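Local coordinates for alpha-actinin-like protein 1 (Schizosaccharomyces pombe, PDB 5BVR) that binds actin filaments through the tandem calponin-homology domains held in this chain, and takes part in actin-ring formation, cytokinesis and septation, at residues A[34-46]-A[96-108]. Numbering follows the deposited sequence.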
loop_
_atom_site.group_PDB
_atom_site.type_symbol
_atom_site.label_atom_id
_atom_site.label_comp_id
_atom_site.label_asym_id
_atom_site.label_seq_id
_atom_site.Cartn_x
_atom_site.Cartn_y
_atom_site.Cartn_z
ATOM N N ASP A 34 -14.880 3.326 5.918
ATOM C CA ASP A 34 -14.600 3.032 7.318
ATOM C C ASP A 34 -14.356 1.545 7.492
ATOM O O ASP A 34 -15.295 0.737 7.446
ATOM C CB ASP A 34 -15.786 3.481 8.185
ATOM C CG ASP A 34 -15.514 3.355 9.681
ATOM O OD1 ASP A 34 -14.482 2.770 10.074
ATOM O OD2 ASP A 34 -16.361 3.834 10.470
ATOM N N LEU A 35 -13.091 1.178 7.677
ATOM C CA LEU A 35 -12.734 -0.229 7.818
ATOM C C LEU A 35 -13.341 -0.891 9.048
ATOM O O LEU A 35 -13.346 -2.116 9.127
ATOM C CB LEU A 35 -11.213 -0.389 7.841
ATOM C CG LEU A 35 -10.533 -0.263 6.477
ATOM C CD1 LEU A 35 -9.023 -0.178 6.674
ATOM C CD2 LEU A 35 -10.896 -1.435 5.582
ATOM N N ARG A 36 -13.863 -0.111 9.985
ATOM C CA ARG A 36 -14.531 -0.694 11.147
ATOM C C ARG A 36 -15.852 -1.331 10.766
ATOM O O ARG A 36 -16.302 -2.274 11.420
ATOM C CB ARG A 36 -14.798 0.356 12.224
ATOM C CG ARG A 36 -13.565 0.834 12.924
ATOM C CD ARG A 36 -13.890 1.864 13.995
ATOM N NE ARG A 36 -12.670 2.344 14.641
ATOM C CZ ARG A 36 -12.609 3.370 15.485
ATOM N NH1 ARG A 36 -13.706 4.047 15.809
ATOM N NH2 ARG A 36 -11.441 3.718 16.010
ATOM N N LYS A 37 -16.476 -0.811 9.715
ATOM C CA LYS A 37 -17.838 -1.204 9.383
ATOM C C LYS A 37 -17.981 -1.799 7.995
ATOM O O LYS A 37 -18.795 -2.697 7.786
ATOM C CB LYS A 37 -18.772 0.012 9.485
ATOM C CG LYS A 37 -18.935 0.573 10.887
ATOM C CD LYS A 37 -19.745 -0.356 11.781
ATOM C CE LYS A 37 -19.831 0.178 13.211
ATOM N NZ LYS A 37 -18.476 0.335 13.838
ATOM N N ASP A 38 -17.186 -1.312 7.043
ATOM C CA ASP A 38 -17.502 -1.555 5.632
ATOM C C ASP A 38 -17.098 -2.938 5.116
ATOM O O ASP A 38 -17.458 -3.304 4.002
ATOM C CB ASP A 38 -16.900 -0.473 4.733
ATOM C CG ASP A 38 -17.498 0.906 4.993
ATOM O OD1 ASP A 38 -18.553 1.004 5.654
ATOM O OD2 ASP A 38 -16.909 1.895 4.531
ATOM N N LEU A 39 -16.354 -3.702 5.907
ATOM C CA LEU A 39 -15.995 -5.068 5.528
ATOM C C LEU A 39 -16.854 -6.108 6.230
ATOM O O LEU A 39 -16.675 -7.292 5.995
ATOM C CB LEU A 39 -14.541 -5.376 5.867
ATOM C CG LEU A 39 -13.501 -4.399 5.322
ATOM C CD1 LEU A 39 -12.097 -4.914 5.635
ATOM C CD2 LEU A 39 -13.670 -4.167 3.853
ATOM N N SER A 40 -17.744 -5.670 7.109
ATOM C CA SER A 40 -18.452 -6.585 7.995
ATOM C C SER A 40 -19.294 -7.639 7.317
ATOM O O SER A 40 -19.438 -8.714 7.876
ATOM C CB SER A 40 -19.248 -5.796 9.011
ATOM O OG SER A 40 -18.330 -5.111 9.856
ATOM N N ASP A 41 -19.802 -7.372 6.116
ATOM C CA ASP A 41 -20.614 -8.379 5.422
ATOM C C ASP A 41 -19.818 -9.284 4.485
ATOM O O ASP A 41 -20.391 -10.147 3.800
ATOM C CB ASP A 41 -21.793 -7.731 4.684
ATOM C CG ASP A 41 -21.370 -6.840 3.526
ATOM O OD1 ASP A 41 -20.224 -6.941 3.030
ATOM O OD2 ASP A 41 -22.210 -6.008 3.109
ATOM N N GLY A 42 -18.504 -9.085 4.439
ATOM C CA GLY A 42 -17.620 -9.954 3.682
ATOM C C GLY A 42 -17.498 -9.668 2.201
ATOM O O GLY A 42 -16.586 -10.208 1.564
ATOM N N ILE A 43 -18.368 -8.830 1.645
ATOM C CA ILE A 43 -18.448 -8.711 0.190
ATOM C C ILE A 43 -17.213 -8.001 -0.385
ATOM O O ILE A 43 -16.622 -8.474 -1.351
ATOM C CB ILE A 43 -19.724 -7.999 -0.252
ATOM C CG1 ILE A 43 -20.920 -8.902 0.039
ATOM C CG2 ILE A 43 -19.681 -7.634 -1.748
ATOM C CD1 ILE A 43 -22.238 -8.188 -0.069
ATOM N N LEU A 44 -16.831 -6.865 0.196
ATOM C CA LEU A 44 -15.701 -6.117 -0.361
ATOM C C LEU A 44 -14.392 -6.866 -0.169
ATOM O O LEU A 44 -13.484 -6.774 -1.005
ATOM C CB LEU A 44 -15.625 -4.719 0.222
ATOM C CG LEU A 44 -16.767 -3.783 -0.181
ATOM C CD1 LEU A 44 -16.517 -2.413 0.382
ATOM C CD2 LEU A 44 -16.993 -3.707 -1.696
ATOM N N LEU A 45 -14.286 -7.620 0.919
ATOM C CA LEU A 45 -13.112 -8.459 1.112
ATOM C C LEU A 45 -13.036 -9.536 0.027
ATOM O O LEU A 45 -12.003 -9.747 -0.591
ATOM C CB LEU A 45 -13.132 -9.080 2.500
ATOM C CG LEU A 45 -11.937 -9.902 2.941
ATOM C CD1 LEU A 45 -10.656 -9.079 2.806
ATOM C CD2 LEU A 45 -12.158 -10.364 4.385
ATOM N N ILE A 46 -14.141 -10.212 -0.246
ATOM C CA ILE A 46 -14.135 -11.198 -1.316
ATOM C C ILE A 46 -13.759 -10.567 -2.644
ATOM O O ILE A 46 -12.915 -11.099 -3.375
ATOM C CB ILE A 46 -15.495 -11.876 -1.420
ATOM C CG1 ILE A 46 -15.682 -12.815 -0.228
ATOM C CG2 ILE A 46 -15.650 -12.652 -2.758
ATOM C CD1 ILE A 46 -17.127 -13.300 -0.055
ATOM N N ILE A 96 -14.033 -9.874 11.989
ATOM C CA ILE A 96 -14.282 -8.989 10.864
ATOM C C ILE A 96 -15.730 -8.495 10.878
ATOM O O ILE A 96 -15.981 -7.301 10.741
ATOM C CB ILE A 96 -13.893 -9.658 9.521
ATOM C CG1 ILE A 96 -12.390 -9.992 9.534
ATOM C CG2 ILE A 96 -14.229 -8.759 8.364
ATOM C CD1 ILE A 96 -11.947 -10.904 8.429
ATOM N N VAL A 97 -16.677 -9.417 11.054
ATOM C CA VAL A 97 -18.093 -9.053 11.108
ATOM C C VAL A 97 -18.338 -7.988 12.181
ATOM O O VAL A 97 -19.099 -7.049 11.946
ATOM C CB VAL A 97 -18.996 -10.290 11.320
ATOM C CG1 VAL A 97 -20.474 -9.888 11.550
ATOM C CG2 VAL A 97 -18.854 -11.235 10.137
ATOM N N ASP A 98 -17.642 -8.100 13.318
ATOM C CA ASP A 98 -17.823 -7.175 14.441
ATOM C C ASP A 98 -16.837 -6.015 14.482
ATOM O O ASP A 98 -16.820 -5.251 15.455
ATOM C CB ASP A 98 -17.785 -7.961 15.743
ATOM C CG ASP A 98 -18.974 -8.894 15.889
ATOM O OD1 ASP A 98 -20.041 -8.579 15.331
ATOM O OD2 ASP A 98 -18.802 -9.907 16.574
ATOM N N GLY A 99 -16.033 -5.862 13.431
ATOM C CA GLY A 99 -15.257 -4.644 13.264
ATOM C C GLY A 99 -14.090 -4.455 14.204
ATOM O O GLY A 99 -13.860 -3.340 14.677
ATOM N N ASN A 100 -13.355 -5.518 14.486
ATOM C CA ASN A 100 -12.118 -5.404 15.246
ATOM C C ASN A 100 -11.069 -4.730 14.353
ATOM O O ASN A 100 -10.436 -5.383 13.525
ATOM C CB ASN A 100 -11.643 -6.777 15.708
ATOM C CG ASN A 100 -10.458 -6.698 16.659
ATOM O OD1 ASN A 100 -9.515 -5.924 16.458
ATOM N ND2 ASN A 100 -10.521 -7.488 17.729
ATOM N N LEU A 101 -10.905 -3.418 14.507
ATOM C CA LEU A 101 -10.035 -2.645 13.621
ATOM C C LEU A 101 -8.586 -3.131 13.671
ATOM O O LEU A 101 -7.933 -3.243 12.631
ATOM C CB LEU A 101 -10.135 -1.150 13.930
ATOM C CG LEU A 101 -9.300 -0.281 12.987
ATOM C CD1 LEU A 101 -9.753 -0.366 11.528
ATOM C CD2 LEU A 101 -9.377 1.135 13.498
ATOM N N LYS A 102 -8.057 -3.441 14.848
ATOM C CA LYS A 102 -6.679 -3.915 14.938
ATOM C C LYS A 102 -6.465 -5.158 14.078
ATOM O O LYS A 102 -5.498 -5.252 13.308
ATOM C CB LYS A 102 -6.314 -4.234 16.385
ATOM C CG LYS A 102 -4.870 -4.679 16.565
ATOM C CD LYS A 102 -4.653 -5.219 17.965
ATOM C CE LYS A 102 -3.228 -5.678 18.165
ATOM N NZ LYS A 102 -2.283 -4.531 18.119
ATOM N N LEU A 103 -7.389 -6.108 14.190
ATOM C CA LEU A 103 -7.231 -7.362 13.462
ATOM C C LEU A 103 -7.489 -7.151 11.983
ATOM O O LEU A 103 -6.827 -7.752 11.153
ATOM C CB LEU A 103 -8.145 -8.440 14.040
ATOM C CG LEU A 103 -7.809 -8.849 15.477
ATOM C CD1 LEU A 103 -8.759 -9.951 15.943
ATOM C CD2 LEU A 103 -6.377 -9.323 15.594
ATOM N N ILE A 104 -8.401 -6.255 11.650
ATOM C CA ILE A 104 -8.670 -5.920 10.261
ATOM C C ILE A 104 -7.438 -5.294 9.593
ATOM O O ILE A 104 -7.073 -5.688 8.493
ATOM C CB ILE A 104 -9.907 -5.012 10.147
ATOM C CG1 ILE A 104 -11.183 -5.846 10.384
ATOM C CG2 ILE A 104 -9.962 -4.365 8.769
ATOM C CD1 ILE A 104 -12.421 -5.016 10.612
ATOM N N LEU A 105 -6.782 -4.348 10.269
ATOM C CA LEU A 105 -5.584 -3.725 9.696
ATOM C C LEU A 105 -4.492 -4.750 9.537
ATOM O O LEU A 105 -3.751 -4.698 8.542
ATOM C CB LEU A 105 -5.101 -2.552 10.535
ATOM C CG LEU A 105 -6.057 -1.355 10.539
ATOM C CD1 LEU A 105 -5.494 -0.265 11.430
ATOM C CD2 LEU A 105 -6.359 -0.815 9.132
ATOM N N GLY A 106 -4.356 -5.659 10.504
ATOM C CA GLY A 106 -3.417 -6.771 10.409
ATOM C C GLY A 106 -3.640 -7.639 9.183
ATOM O O GLY A 106 -2.705 -8.033 8.493
ATOM N N LEU A 107 -4.900 -7.947 8.927
ATOM C CA LEU A 107 -5.241 -8.760 7.793
ATOM C C LEU A 107 -4.923 -8.042 6.486
ATOM O O LEU A 107 -4.354 -8.638 5.579
ATOM C CB LEU A 107 -6.713 -9.131 7.839
ATOM C CG LEU A 107 -7.199 -10.068 6.731
ATOM C CD1 LEU A 107 -6.453 -11.382 6.756
ATOM C CD2 LEU A 107 -8.688 -10.286 6.873
ATOM N N ILE A 108 -5.283 -6.766 6.395
ATOM C CA ILE A 108 -5.013 -6.015 5.186
ATOM C C ILE A 108 -3.500 -5.951 4.944
ATOM O O ILE A 108 -3.052 -6.104 3.809
ATOM C CB ILE A 108 -5.649 -4.624 5.221
ATOM C CG1 ILE A 108 -7.170 -4.783 5.271
ATOM C CG2 ILE A 108 -5.217 -3.809 4.002
ATOM C CD1 ILE A 108 -7.885 -3.533 5.552
#
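Leu35 makes four of the nine apolar side-chain pairs, touching Leu101, Ile104, Leu105 and Ile108 of helix 101-117. Leu35 CD2 meets Ile108 CD1 at 3.7 Å, the two side chains reaching toward each other tip to tip, while Leu35 CD1 lies 3.7 Å from Leu105 CD2. With CG anti to the carbonyl carbon (chi1 -76°), both methyls are sent toward Leu105 and Ile108, and Leu35 CB rests 4.0 Å from Leu101 CD1. Leu39 and Ile104 pass side by side, running opposite ways, Leu39 CD1 reaching Ile104 CG2 at 3.8 Å. Leu45 crosses Ile96 at about a right angle and also touches Leu107. Farther out, the extended chain of exposed Arg36 runs past Leu101, whose CD2 abuts the guanidinium edge in its plane, 3.7 Å from Arg36 NE.

Backbone and polar atoms meet where the helix ending at Val97 turns into the next. Gly99, with phi 72°, is the C-prime residue of a Schellman motif, Gly99 N bonding to Ile96 O and Asn100 N to Asp95 O; Gly99 CA lies 3.2 Å from Arg36 O. Alongside, Ser40 OG is 3.0 Å from Val97 O, and Val97 CA makes a CH...O contact with Ser40 O (3.5 Å). Asn100 OD1 then caps the following helix through Leu103 N.

Within the first calponin-homology domain, the contact joins the turns before helix 43-53, and the first part of that helix, to helices 93-97 and 101-117 in the actin-binding region. Helix 11-25 packs on Leu35, Leu39 and Leu101, and helix 67-83 on Leu45 and Ile96.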